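Local coordinates for protein enoyl-CoA hydratase/isomerase (Shewanella pealeana, PDB 4KPK) that probably acts as an isomerase or hydratase on enoyl-CoA thioesters, at residues N121-L126 with P178-P183; E70-L75 with M127-K132; L248-D253 with L261-E266; M241-C246 with S265-R270; F204-A209 with H216-D221. One frame throughout, in Å; residues are numbered along the deposited sequence.

Contact 1: residues N121-L126 with P178-P183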
# COMPACT_ATOMS: atom_id res chain seq x y z
N ASN A 121 -26.32 -4.35 -5.49
CA ASN A 121 -25.74 -5.62 -5.79
C ASN A 121 -25.45 -5.75 -7.24
O ASN A 121 -24.49 -6.38 -7.59
CB ASN A 121 -26.58 -6.84 -5.38
CG ASN A 121 -26.55 -7.13 -3.89
OD1 ASN A 121 -25.57 -6.89 -3.19
ND2 ASN A 121 -27.64 -7.70 -3.40
N GLU A 122 -26.26 -5.16 -8.10
CA GLU A 122 -25.93 -5.15 -9.52
C GLU A 122 -24.67 -4.32 -9.84
O GLU A 122 -23.88 -4.73 -10.67
CB GLU A 122 -27.11 -4.66 -10.38
CG GLU A 122 -28.24 -5.69 -10.31
CD GLU A 122 -27.76 -7.10 -10.67
OE1 GLU A 122 -27.66 -7.40 -11.89
OE2 GLU A 122 -27.45 -7.91 -9.74
N LEU A 123 -24.53 -3.16 -9.21
CA LEU A 123 -23.33 -2.34 -9.39
C LEU A 123 -22.16 -3.13 -8.83
O LEU A 123 -21.06 -3.14 -9.42
CB LEU A 123 -23.47 -1.00 -8.67
CG LEU A 123 -22.29 -0.08 -9.03
CD1 LEU A 123 -22.08 0.06 -10.51
CD2 LEU A 123 -22.41 1.28 -8.33
N ALA A 124 -22.41 -3.87 -7.74
CA ALA A 124 -21.28 -4.66 -7.17
C ALA A 124 -20.84 -5.83 -8.05
O ALA A 124 -19.63 -6.14 -8.14
CB ALA A 124 -21.59 -5.14 -5.78
N ARG A 125 -21.83 -6.46 -8.68
CA ARG A 125 -21.59 -7.53 -9.66
C ARG A 125 -20.82 -6.98 -10.88
O ARG A 125 -19.88 -7.60 -11.37
CB ARG A 125 -22.96 -8.13 -10.08
CG ARG A 125 -22.92 -9.20 -11.16
CD ARG A 125 -24.34 -9.72 -11.54
NE ARG A 125 -24.28 -10.90 -12.40
CZ ARG A 125 -23.92 -12.14 -11.99
NH1 ARG A 125 -23.55 -12.38 -10.74
NH2 ARG A 125 -23.90 -13.15 -12.85
N LEU A 126 -21.23 -5.84 -11.39
CA LEU A 126 -20.42 -5.12 -12.44
C LEU A 126 -18.92 -4.95 -12.04
O LEU A 126 -18.05 -5.41 -12.74
CB LEU A 126 -21.04 -3.77 -12.78
CG LEU A 126 -20.23 -2.89 -13.78
CD1 LEU A 126 -19.85 -3.71 -14.99
CD2 LEU A 126 -20.93 -1.62 -14.15
N PRO A 178 -19.43 6.01 -0.93
CA PRO A 178 -19.12 5.24 -2.15
C PRO A 178 -18.84 3.80 -1.79
O PRO A 178 -17.73 3.35 -1.90
CB PRO A 178 -17.87 5.95 -2.69
CG PRO A 178 -17.21 6.51 -1.50
CD PRO A 178 -18.29 6.86 -0.51
N ALA A 179 -19.84 3.08 -1.36
CA ALA A 179 -19.60 1.81 -0.67
C ALA A 179 -19.18 0.75 -1.64
O ALA A 179 -18.25 -0.02 -1.36
CB ALA A 179 -20.84 1.39 0.07
N VAL A 180 -19.89 0.64 -2.77
CA VAL A 180 -19.69 -0.48 -3.68
C VAL A 180 -18.31 -0.42 -4.37
O VAL A 180 -17.70 -1.45 -4.62
CB VAL A 180 -20.84 -0.55 -4.74
CG1 VAL A 180 -20.60 -1.65 -5.79
CG2 VAL A 180 -22.15 -0.84 -4.05
N ILE A 181 -17.82 0.78 -4.66
CA ILE A 181 -16.52 0.93 -5.33
C ILE A 181 -15.31 0.94 -4.39
O ILE A 181 -14.14 0.77 -4.85
CB ILE A 181 -16.49 2.19 -6.23
CG1 ILE A 181 -16.78 3.49 -5.47
CG2 ILE A 181 -17.49 2.03 -7.35
CD1 ILE A 181 -16.25 4.73 -6.21
N SER A 182 -15.58 1.10 -3.09
CA SER A 182 -14.53 1.39 -2.11
C SER A 182 -13.47 0.33 -1.98
O SER A 182 -12.38 0.66 -1.61
CB SER A 182 -15.11 1.73 -0.73
OG SER A 182 -15.98 0.72 -0.19
N PRO A 183 -13.81 -0.95 -2.27
CA PRO A 183 -12.77 -1.95 -2.08
C PRO A 183 -11.69 -1.81 -3.13
O PRO A 183 -10.52 -1.98 -2.87
CB PRO A 183 -13.55 -3.33 -2.18
CG PRO A 183 -14.98 -3.02 -1.92
CD PRO A 183 -15.17 -1.54 -2.27

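Contact 2: residues E70-L75 with M127-K132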
# COMPACT_ATOMS: atom_id res chain seq x y z
N GLU A 70 -26.06 -2.93 -19.24
CA GLU A 70 -25.40 -3.08 -20.53
C GLU A 70 -23.93 -3.42 -20.36
O GLU A 70 -23.38 -4.22 -21.09
CB GLU A 70 -25.63 -1.82 -21.36
CG GLU A 70 -27.09 -1.67 -21.75
CD GLU A 70 -27.34 -0.74 -22.91
OE1 GLU A 70 -26.48 0.10 -23.25
OE2 GLU A 70 -28.43 -0.84 -23.47
N MSE A 71 -23.28 -2.84 -19.36
CA MSE A 71 -21.84 -3.09 -19.14
C MSE A 71 -21.61 -4.51 -18.72
O MSE A 71 -20.68 -5.14 -19.20
CB MSE A 71 -21.33 -2.08 -18.12
CG MSE A 71 -20.92 -0.78 -18.84
SE MSE A 71 -20.25 0.53 -17.52
CE MSE A 71 -20.03 2.17 -18.60
N ILE A 72 -22.48 -5.02 -17.82
CA ILE A 72 -22.48 -6.47 -17.49
C ILE A 72 -22.59 -7.36 -18.72
O ILE A 72 -21.80 -8.28 -18.91
CB ILE A 72 -23.57 -6.81 -16.43
CG1 ILE A 72 -23.26 -6.04 -15.13
CG2 ILE A 72 -23.71 -8.33 -16.18
CD1 ILE A 72 -24.39 -6.00 -14.13
N GLN A 73 -23.55 -7.08 -19.59
CA GLN A 73 -23.73 -7.86 -20.79
C GLN A 73 -22.50 -7.87 -21.72
O GLN A 73 -22.15 -8.92 -22.26
CB GLN A 73 -24.91 -7.31 -21.60
CG GLN A 73 -26.28 -7.61 -21.04
CD GLN A 73 -27.36 -6.97 -21.88
OE1 GLN A 73 -27.44 -7.19 -23.10
NE2 GLN A 73 -28.19 -6.13 -21.25
N VAL A 74 -21.88 -6.69 -21.93
CA VAL A 74 -20.71 -6.63 -22.78
C VAL A 74 -19.51 -7.41 -22.18
O VAL A 74 -18.75 -8.11 -22.89
CB VAL A 74 -20.32 -5.19 -23.04
CG1 VAL A 74 -18.98 -5.12 -23.78
CG2 VAL A 74 -21.40 -4.47 -23.84
N LEU A 75 -19.36 -7.30 -20.87
CA LEU A 75 -18.35 -8.08 -20.17
C LEU A 75 -18.61 -9.56 -20.33
O LEU A 75 -17.67 -10.29 -20.65
CB LEU A 75 -18.29 -7.75 -18.67
CG LEU A 75 -17.74 -6.39 -18.24
CD1 LEU A 75 -17.61 -6.34 -16.72
CD2 LEU A 75 -16.41 -6.11 -18.93
N MSE A 127 -18.60 -4.34 -10.92
CA MSE A 127 -17.22 -4.14 -10.52
C MSE A 127 -16.46 -5.44 -10.34
O MSE A 127 -15.30 -5.60 -10.74
CB MSE A 127 -17.20 -3.41 -9.23
CG MSE A 127 -17.69 -1.98 -9.21
SE MSE A 127 -16.87 -0.75 -10.54
CE MSE A 127 -18.47 0.38 -10.81
N SER A 128 -17.10 -6.41 -9.67
CA SER A 128 -16.46 -7.68 -9.45
C SER A 128 -16.08 -8.41 -10.74
O SER A 128 -14.93 -8.85 -10.89
CB SER A 128 -17.36 -8.59 -8.57
OG SER A 128 -16.61 -9.73 -8.20
N MSE A 129 -17.02 -8.52 -11.67
CA MSE A 129 -16.75 -9.14 -12.94
C MSE A 129 -15.67 -8.41 -13.73
O MSE A 129 -14.89 -9.06 -14.43
CB MSE A 129 -17.92 -9.13 -13.93
CG MSE A 129 -19.11 -9.97 -13.45
SE MSE A 129 -20.54 -10.00 -14.83
CE MSE A 129 -19.48 -9.53 -16.41
N LEU A 130 -15.63 -7.10 -13.67
CA LEU A 130 -14.52 -6.39 -14.32
C LEU A 130 -13.20 -6.66 -13.65
O LEU A 130 -12.22 -7.03 -14.28
CB LEU A 130 -14.77 -4.88 -14.31
CG LEU A 130 -13.66 -4.03 -14.95
CD1 LEU A 130 -13.38 -4.44 -16.39
CD2 LEU A 130 -14.01 -2.55 -14.85
N ASP A 131 -13.18 -6.51 -12.35
CA ASP A 131 -11.96 -6.71 -11.60
C ASP A 131 -11.36 -8.14 -11.83
O ASP A 131 -10.11 -8.31 -11.89
CB ASP A 131 -12.25 -6.44 -10.14
CG ASP A 131 -11.02 -6.48 -9.31
OD1 ASP A 131 -10.05 -5.91 -9.82
OD2 ASP A 131 -11.00 -7.10 -8.20
N LYS A 132 -12.25 -9.13 -12.01
CA LYS A 132 -11.88 -10.55 -12.14
C LYS A 132 -11.78 -10.95 -13.61
O LYS A 132 -11.37 -12.04 -13.91
CB LYS A 132 -12.93 -11.46 -11.42
CG LYS A 132 -12.64 -11.92 -10.01
CD LYS A 132 -12.04 -10.83 -9.19
CE LYS A 132 -12.08 -11.10 -7.69
NZ LYS A 132 -12.23 -9.75 -7.00

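Contact 3: residues L248-D253 with L261-E266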
# COMPACT_ATOMS: atom_id res chain seq x y z
N LEU A 248 -2.34 -12.73 -8.09
CA LEU A 248 -2.45 -11.43 -7.40
C LEU A 248 -3.71 -11.32 -6.54
O LEU A 248 -3.72 -10.77 -5.44
CB LEU A 248 -2.46 -10.26 -8.45
CG LEU A 248 -1.12 -10.04 -9.16
CD1 LEU A 248 -1.12 -8.95 -10.24
CD2 LEU A 248 -0.12 -9.69 -8.08
N SER A 249 -4.82 -11.77 -7.08
CA SER A 249 -6.07 -11.84 -6.25
C SER A 249 -5.85 -12.60 -4.94
O SER A 249 -6.18 -12.11 -3.90
CB SER A 249 -7.21 -12.52 -7.02
OG SER A 249 -8.45 -12.25 -6.42
N SER A 250 -5.25 -13.77 -5.02
CA SER A 250 -5.02 -14.60 -3.84
C SER A 250 -4.11 -13.94 -2.82
O SER A 250 -4.13 -14.35 -1.66
CB SER A 250 -4.47 -15.98 -4.24
OG SER A 250 -3.08 -15.93 -4.61
N LEU A 251 -3.32 -12.93 -3.24
CA LEU A 251 -2.36 -12.28 -2.37
C LEU A 251 -2.86 -10.95 -1.73
O LEU A 251 -2.18 -10.39 -0.89
CB LEU A 251 -1.07 -12.00 -3.12
CG LEU A 251 -0.27 -13.16 -3.77
CD1 LEU A 251 0.83 -12.58 -4.68
CD2 LEU A 251 0.35 -14.08 -2.73
N GLU A 252 -4.06 -10.51 -2.11
CA GLU A 252 -4.63 -9.22 -1.70
C GLU A 252 -4.69 -8.99 -0.23
O GLU A 252 -4.59 -7.83 0.21
CB GLU A 252 -6.06 -9.08 -2.21
CG GLU A 252 -6.15 -8.77 -3.68
CD GLU A 252 -7.59 -8.73 -4.21
OE1 GLU A 252 -8.53 -9.43 -3.66
OE2 GLU A 252 -7.77 -8.04 -5.23
N ASP A 253 -4.89 -10.07 0.54
CA ASP A 253 -4.92 -10.01 1.98
C ASP A 253 -3.58 -9.68 2.69
O ASP A 253 -3.58 -9.24 3.84
CB ASP A 253 -5.64 -11.25 2.63
CG ASP A 253 -4.88 -12.55 2.50
OD1 ASP A 253 -3.73 -12.56 2.00
OD2 ASP A 253 -5.44 -13.61 2.94
N LEU A 261 3.22 -19.89 0.41
CA LEU A 261 4.39 -20.55 -0.14
C LEU A 261 4.05 -21.83 -0.91
O LEU A 261 4.53 -22.02 -2.04
CB LEU A 261 5.39 -20.83 1.00
CG LEU A 261 6.37 -19.67 1.26
CD1 LEU A 261 5.74 -18.40 1.79
CD2 LEU A 261 7.49 -20.08 2.22
N ASP A 262 3.18 -22.65 -0.34
CA ASP A 262 2.76 -23.90 -0.97
C ASP A 262 1.95 -23.67 -2.27
O ASP A 262 2.17 -24.33 -3.31
CB ASP A 262 1.92 -24.70 0.03
CG ASP A 262 2.76 -25.27 1.17
OD1 ASP A 262 3.95 -25.55 0.95
OD2 ASP A 262 2.22 -25.42 2.29
N HIS A 263 1.03 -22.71 -2.18
CA HIS A 263 0.18 -22.34 -3.29
C HIS A 263 0.99 -21.66 -4.43
O HIS A 263 0.85 -22.05 -5.60
CB HIS A 263 -0.97 -21.45 -2.75
CG HIS A 263 -1.72 -20.69 -3.80
ND1 HIS A 263 -2.55 -21.30 -4.71
CD2 HIS A 263 -1.76 -19.36 -4.08
CE1 HIS A 263 -3.08 -20.38 -5.51
NE2 HIS A 263 -2.61 -19.20 -5.15
N THR A 264 1.84 -20.69 -4.14
CA THR A 264 2.69 -20.10 -5.24
C THR A 264 3.57 -21.14 -5.92
O THR A 264 3.72 -21.12 -7.16
CB THR A 264 3.57 -18.91 -4.80
OG1 THR A 264 4.44 -19.26 -3.72
CG2 THR A 264 2.70 -17.79 -4.35
N SER A 265 4.11 -22.07 -5.13
CA SER A 265 4.97 -23.15 -5.67
C SER A 265 4.16 -24.12 -6.54
O SER A 265 4.60 -24.50 -7.61
CB SER A 265 5.68 -23.92 -4.55
OG SER A 265 6.58 -23.08 -3.86
N GLU A 266 2.94 -24.44 -6.12
CA GLU A 266 2.05 -25.26 -6.91
C GLU A 266 1.64 -24.57 -8.21
O GLU A 266 1.64 -25.22 -9.26
CB GLU A 266 0.85 -25.70 -6.07
CG GLU A 266 -0.08 -26.67 -6.77
CD GLU A 266 -1.08 -25.95 -7.66
OE1 GLU A 266 -1.24 -24.72 -7.47
OE2 GLU A 266 -1.68 -26.59 -8.57

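Contact 4: residues M241-C246 with S265-R270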
# COMPACT_ATOMS: atom_id res chain seq x y z
N MSE A 241 -1.24 -14.67 -18.28
CA MSE A 241 -1.85 -13.40 -17.82
C MSE A 241 -3.07 -13.69 -16.97
O MSE A 241 -3.27 -13.08 -15.92
CB MSE A 241 -2.21 -12.56 -19.05
CG MSE A 241 -0.88 -12.06 -19.63
SE MSE A 241 -1.29 -10.56 -20.85
CE MSE A 241 -2.09 -11.53 -22.33
N ALA A 242 -3.90 -14.63 -17.38
CA ALA A 242 -5.06 -15.01 -16.50
C ALA A 242 -4.62 -15.53 -15.16
O ALA A 242 -5.21 -15.22 -14.12
CB ALA A 242 -5.93 -16.05 -17.20
N TRP A 243 -3.55 -16.33 -15.17
CA TRP A 243 -3.02 -16.86 -13.89
C TRP A 243 -2.34 -15.81 -13.04
O TRP A 243 -2.38 -15.92 -11.84
CB TRP A 243 -2.09 -18.05 -14.12
CG TRP A 243 -2.82 -19.32 -14.47
CD1 TRP A 243 -3.95 -19.43 -15.28
CD2 TRP A 243 -2.48 -20.67 -14.10
NE1 TRP A 243 -4.32 -20.73 -15.42
CE2 TRP A 243 -3.44 -21.52 -14.72
CE3 TRP A 243 -1.46 -21.24 -13.31
CZ2 TRP A 243 -3.42 -22.90 -14.55
CZ3 TRP A 243 -1.44 -22.62 -13.16
CH2 TRP A 243 -2.42 -23.44 -13.78
N VAL A 244 -1.72 -14.77 -13.67
CA VAL A 244 -1.10 -13.68 -12.93
C VAL A 244 -2.21 -13.04 -12.16
O VAL A 244 -2.05 -12.75 -11.01
CB VAL A 244 -0.45 -12.59 -13.85
CG1 VAL A 244 -0.50 -11.18 -13.21
CG2 VAL A 244 1.00 -12.91 -14.17
N LYS A 245 -3.36 -12.83 -12.81
CA LYS A 245 -4.44 -12.12 -12.16
C LYS A 245 -5.04 -12.91 -10.97
O LYS A 245 -5.33 -12.26 -9.99
CB LYS A 245 -5.56 -11.71 -13.12
CG LYS A 245 -5.20 -10.63 -14.15
CD LYS A 245 -6.41 -10.22 -15.00
CE LYS A 245 -7.31 -9.25 -14.22
NZ LYS A 245 -8.12 -8.36 -15.09
N CYS A 246 -5.19 -14.24 -11.06
CA CYS A 246 -5.82 -15.00 -9.97
C CYS A 246 -4.83 -14.98 -8.87
O CYS A 246 -5.19 -14.85 -7.73
CB CYS A 246 -6.10 -16.50 -10.32
SG CYS A 246 -7.25 -16.75 -11.69
N SER A 265 4.11 -22.07 -5.13
CA SER A 265 4.97 -23.15 -5.67
C SER A 265 4.16 -24.12 -6.54
O SER A 265 4.60 -24.50 -7.61
CB SER A 265 5.68 -23.92 -4.55
OG SER A 265 6.58 -23.08 -3.86
N GLU A 266 2.94 -24.44 -6.12
CA GLU A 266 2.05 -25.26 -6.91
C GLU A 266 1.64 -24.57 -8.21
O GLU A 266 1.64 -25.22 -9.26
CB GLU A 266 0.85 -25.70 -6.07
CG GLU A 266 -0.08 -26.67 -6.77
CD GLU A 266 -1.08 -25.95 -7.66
OE1 GLU A 266 -1.24 -24.72 -7.47
OE2 GLU A 266 -1.68 -26.59 -8.57
N ARG A 267 1.33 -23.26 -8.18
CA ARG A 267 1.00 -22.54 -9.43
C ARG A 267 2.13 -22.60 -10.48
O ARG A 267 1.87 -22.93 -11.63
CB ARG A 267 0.56 -21.09 -9.20
CG ARG A 267 -0.75 -20.97 -8.46
CD ARG A 267 -1.93 -21.33 -9.36
NE ARG A 267 -2.22 -22.77 -9.40
CZ ARG A 267 -3.14 -23.34 -10.18
NH1 ARG A 267 -3.86 -22.60 -11.03
NH2 ARG A 267 -3.34 -24.66 -10.12
N ILE A 268 3.34 -22.22 -10.11
CA ILE A 268 4.43 -22.22 -11.11
C ILE A 268 4.68 -23.64 -11.66
O ILE A 268 4.77 -23.84 -12.87
CB ILE A 268 5.71 -21.55 -10.58
CG1 ILE A 268 6.79 -21.48 -11.68
CG2 ILE A 268 6.21 -22.23 -9.32
CD1 ILE A 268 6.29 -20.92 -13.01
N ALA A 269 4.69 -24.63 -10.78
CA ALA A 269 4.91 -26.02 -11.19
C ALA A 269 3.86 -26.47 -12.17
O ALA A 269 4.19 -27.01 -13.24
CB ALA A 269 4.96 -26.92 -9.97
N ARG A 270 2.58 -26.22 -11.85
CA ARG A 270 1.49 -26.50 -12.80
C ARG A 270 1.59 -25.84 -14.11
O ARG A 270 1.31 -26.47 -15.09
CB ARG A 270 0.14 -25.98 -12.36
CG ARG A 270 -0.57 -26.79 -11.39
CD ARG A 270 -0.96 -28.18 -11.82
NE ARG A 270 -1.43 -28.73 -10.54
CZ ARG A 270 -1.23 -29.94 -10.08
NH1 ARG A 270 -0.62 -30.87 -10.83
NH2 ARG A 270 -1.68 -30.23 -8.86

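Contact 5: residues F204-A209 with H216-D221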
# COMPACT_ATOMS: atom_id res chain seq x y z
N PHE A 204 -9.88 16.11 -7.49
CA PHE A 204 -8.44 15.97 -7.73
C PHE A 204 -8.14 15.77 -9.21
O PHE A 204 -9.06 15.46 -9.97
CB PHE A 204 -7.76 14.97 -6.80
CG PHE A 204 -8.23 13.54 -6.94
CD1 PHE A 204 -9.22 13.05 -6.12
CD2 PHE A 204 -7.56 12.67 -7.77
CE1 PHE A 204 -9.60 11.70 -6.17
CE2 PHE A 204 -7.95 11.34 -7.88
CZ PHE A 204 -8.97 10.85 -7.07
N ASP A 205 -6.91 16.11 -9.60
CA ASP A 205 -6.56 16.21 -11.00
C ASP A 205 -5.74 15.01 -11.47
O ASP A 205 -5.53 14.07 -10.74
CB ASP A 205 -5.89 17.59 -11.36
CG ASP A 205 -4.49 17.80 -10.79
OD1 ASP A 205 -3.80 16.85 -10.38
OD2 ASP A 205 -4.06 18.96 -10.76
N ALA A 206 -5.34 15.06 -12.73
CA ALA A 206 -4.70 13.98 -13.39
C ALA A 206 -3.39 13.66 -12.72
O ALA A 206 -3.03 12.50 -12.55
CB ALA A 206 -4.44 14.38 -14.86
N GLN A 207 -2.64 14.70 -12.37
CA GLN A 207 -1.30 14.49 -11.86
C GLN A 207 -1.39 13.80 -10.50
O GLN A 207 -0.61 12.94 -10.19
CB GLN A 207 -0.60 15.84 -11.72
CG GLN A 207 0.75 15.74 -11.06
CD GLN A 207 1.69 14.79 -11.78
OE1 GLN A 207 1.74 14.76 -13.02
NE2 GLN A 207 2.45 14.00 -11.00
N LYS A 208 -2.29 14.27 -9.67
CA LYS A 208 -2.51 13.64 -8.35
C LYS A 208 -2.95 12.16 -8.48
O LYS A 208 -2.49 11.30 -7.75
CB LYS A 208 -3.58 14.46 -7.61
CG LYS A 208 -4.15 13.88 -6.33
CD LYS A 208 -3.09 13.57 -5.31
CE LYS A 208 -2.35 14.79 -4.86
NZ LYS A 208 -1.57 14.38 -3.67
N ALA A 209 -3.82 11.90 -9.45
CA ALA A 209 -4.26 10.57 -9.85
C ALA A 209 -3.10 9.65 -10.16
O ALA A 209 -3.06 8.45 -9.76
CB ALA A 209 -5.17 10.67 -11.08
N HIS A 216 -2.03 5.08 -14.50
CA HIS A 216 -0.65 4.65 -14.82
C HIS A 216 0.08 5.62 -15.75
O HIS A 216 1.29 5.67 -15.73
CB HIS A 216 -0.66 3.25 -15.44
CG HIS A 216 -1.29 2.22 -14.55
ND1 HIS A 216 -0.62 1.61 -13.52
CD2 HIS A 216 -2.56 1.74 -14.49
CE1 HIS A 216 -1.44 0.78 -12.88
NE2 HIS A 216 -2.63 0.88 -13.44
N ASP A 217 -0.63 6.44 -16.52
CA ASP A 217 0.02 7.32 -17.53
C ASP A 217 -0.91 8.51 -17.81
O ASP A 217 -2.13 8.40 -17.63
CB ASP A 217 0.26 6.56 -18.85
CG ASP A 217 1.21 7.30 -19.85
OD1 ASP A 217 2.20 7.92 -19.41
OD2 ASP A 217 0.99 7.26 -21.10
N ILE A 218 -0.34 9.63 -18.24
CA ILE A 218 -1.08 10.79 -18.64
C ILE A 218 -0.68 11.13 -20.08
O ILE A 218 0.51 11.30 -20.38
CB ILE A 218 -0.75 12.00 -17.76
CG1 ILE A 218 -1.12 11.80 -16.26
CG2 ILE A 218 -1.44 13.26 -18.29
CD1 ILE A 218 -0.74 12.98 -15.37
N ASN A 219 -1.66 11.26 -20.96
CA ASN A 219 -1.40 11.58 -22.34
C ASN A 219 -2.67 12.10 -22.96
O ASN A 219 -3.72 11.43 -22.91
CB ASN A 219 -0.96 10.31 -23.06
CG ASN A 219 -0.22 10.58 -24.38
OD1 ASN A 219 -0.39 11.61 -25.03
ND2 ASN A 219 0.58 9.61 -24.79
N ASP A 220 -2.61 13.30 -23.54
CA ASP A 220 -3.74 13.79 -24.36
C ASP A 220 -4.09 12.93 -25.61
O ASP A 220 -5.18 13.02 -26.14
CB ASP A 220 -3.48 15.23 -24.81
CG ASP A 220 -3.70 16.23 -23.71
OD1 ASP A 220 -4.41 15.91 -22.70
OD2 ASP A 220 -3.18 17.34 -23.88
N ASP A 221 -3.17 12.11 -26.08
CA ASP A 221 -3.51 11.24 -27.17
C ASP A 221 -3.65 9.88 -26.56
O ASP A 221 -2.67 9.16 -26.43
CB ASP A 221 -2.40 11.28 -28.21
CG ASP A 221 -2.80 10.57 -29.48
OD1 ASP A 221 -3.71 9.67 -29.50
OD2 ASP A 221 -2.21 10.95 -30.50

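Contact 1: residues N121-L126 with P178-P183
V180 sets its CG1 methyl against the backbone of A124, 3.4 Å from A124 CA, where helix 113-132 of the crotonase-like fold passes the turn that leads into helix 182-189. The same methyl lies 3.6 Å from A124 CB and 4.0 Å from L123 CG, so one branch of one valine carries the apolar contact with both residues. Its direction follows from chi1 of 176°, which swings CG1 anti to the backbone N. The small side chain of A124 lets the CA atoms of A124 and V180 come within 5.7 Å. L123 also packs on I68 of helix 65-80, and V180 on A120. N121 OD1 and the side chain of A124 meet S265 of the second subunit, by a hydrogen bond and by packing respectively, which places this helix at the subunit interface. Residues 179-181 turn like a helix but lack its repeating bonds; next along the chain, S182 OG donates to A179 O at 2.7 Å, tilted 33° from the carbonyl plane.

Contact 2: residues E70-L75 with M127-K132
M129, a selenomethionine, is modelled with a sharp bend near its end, chi3 of 21° nearly eclipsing CE with CB; the place of that methyl is doubtful, because its modelled approach to L75 CB is too short to be real. The contact rests more safely on the SE atom of M129, which sits 3.8 Å from I72 CG2, the two side chains crossing at about a right angle. L75 extends the contact to L130. Its CD1 reaches the backbone of helix 113-132, 3.7 Å from L130 N, and lies 4.0 Å from L130 CB. With axes of the two short segments 10.2 Å apart and N-to-C directions 30° apart, this is near-parallel helix packing within the crotonase-like alpha/beta fold. The surroundings show the layering: L75 also rests on M52 of strand 49-54, while L130 packs on L152 and C155 of helix 148-155. On another face of helix 113-132, D131 takes K132 NZ at OD2, 3.2 Å away, on the anti side of the carboxylate. D131 OD1 forms further salt bridges with R187 of the same chain and R195 of the third subunit.

Contact 3: residues L248-D253 with L261-E266
S250 and H263 face each other from helices 238-251 and 258-273, their CA atoms 9.3 Å apart, so the gap is spanned by side chains. H263 reaches across with CG anti to its backbone N (chi1 165°), which carries the imidazole away from its own helix. NE2 of H263 is the donor to S250 OG at 3.3 Å, a weak hydrogen bond. The hydroxyl lies at the ring edge, near the ring plane, and 3.7 Å from H263 CD2; S250 CB follows at 3.8 Å from H263 NE2. With chi1 at 76°, the serine oxygen stands between the backbone N and the carbonyl carbon. There it also bonds L247 O, its stronger partner, so a single hydroxyl links the turn of its own helix to the histidine of the next. Both touching residues lie at the surface, and the two segments together bury only about 100 Å². The contact joins the last turn of helix 238-251 to the second turn of helix 258-273, the next helix along the chain, in a helical region beside the third subunit: L251 packs on S182 and L261 on Y184 of that chain, near the beginning of its helix 182-189.

Contact 4: residues M241-C246 with S265-R270
R267 reaches W243 by a chain folded twice on the way from CB. CG stands anti to the carbonyl carbon, and bends at chi2 and chi3 bring CD to 4.0 Å from W243 CE3 and turn the guanidinium over the indole. NE then lies 3.8 Å from W243 CZ3, and CZ 3.5 Å from the same atom. At the tip, NH1 sits over the benzo ring, 3.2 Å from W243 CH2. The two planes are only 9° apart, a stacked cation-pi contact, off-centre with CZ 34° from the ring normal. Thus helices 238-251 and 258-273, paired in the C-terminal helical region of the crotonase-like fold, are joined by a flat cation laid on a ring. At its edge, in the guanidinium plane, R267 also meets E266: R267 NE donates to E266 OE1 at 2.9 Å and R267 NH2 to E266 OE2 at 3.0 Å, a side-on two-nitrogen grip that should fix the rotation of the guanidinium. R270 NE reaches E266 OE2 on the anti side, completing a salt-bridge network of E266, R267 and R270. An alanine in place of R267 is likely to leave one face of W243 without its cation and the E266 carboxylate with R270 as its remaining partner in this network. R270 CB meets the edge of W243, while the R270 guanidinium makes a cation-pi contact with F113 of the third subunit.

Contact 5: residues F204-A209 with H216-D221
Apolar packing between I218 and the start of helix 206-212 makes up the contact. I218 CD1 lies 4.0 Å from A206 CB and 3.7 Å from A206 O, so the end of the isoleucine meets both the side chain and the carbonyl oxygen of the alanine. An extended shape puts it there: chi2 of 177° continues the chain outward from CB. Polar atoms touch it by van der Waals contact alone, Q207 OE1 coming within 3.9 Å of I218 CD1 as the two side chains cross at about a right angle; the amide nitrogen, Q207 NE2, is hydrogen-bonded to E211 on the same helix. Local side-chain-to-backbone bonds shape each segment separately. D205, the N-cap of helix 206-212, receives K208 N at OD1 over 3.1 Å, with an N-H...acceptor angle of 173°. N219 OD1 accepts from D221 N at 3.0 Å, from above the amide plane, forming an Asx turn, and D221 in turn caps helix 222-235 through A224 N. Backbone bonds of D217 and N219 with A161 continue the sheet. The whole is a helix-loop-strand unit, with the helix start packed on strand 217-218, an outermost strand within this chain of the mixed sheet in the crotonase-like alpha/beta fold.

Contacts 1 and 2 lie on successive parts of helix 113-132, their centres 11 Å apart, and are in direct touch: L126 CD1 comes within 3.9 Å of L75 CD1. Contacts 3 and 4 likewise join one pair, helices 238-251 and 258-273, with centres 9 Å apart and S265 and E266 in common. The two groups meet lightly where K132 CE is 4.0 Å from S249 OG and D131 O is 3.8 Å from K245 CE. Across the trimer they meet again, since N121 of contact 1 bonds S265 of a neighbouring subunit. Contact 5 stands apart, its centre 24 Å from those of contacts 1 and 2 and 32 Å from those of contacts 3 and 4.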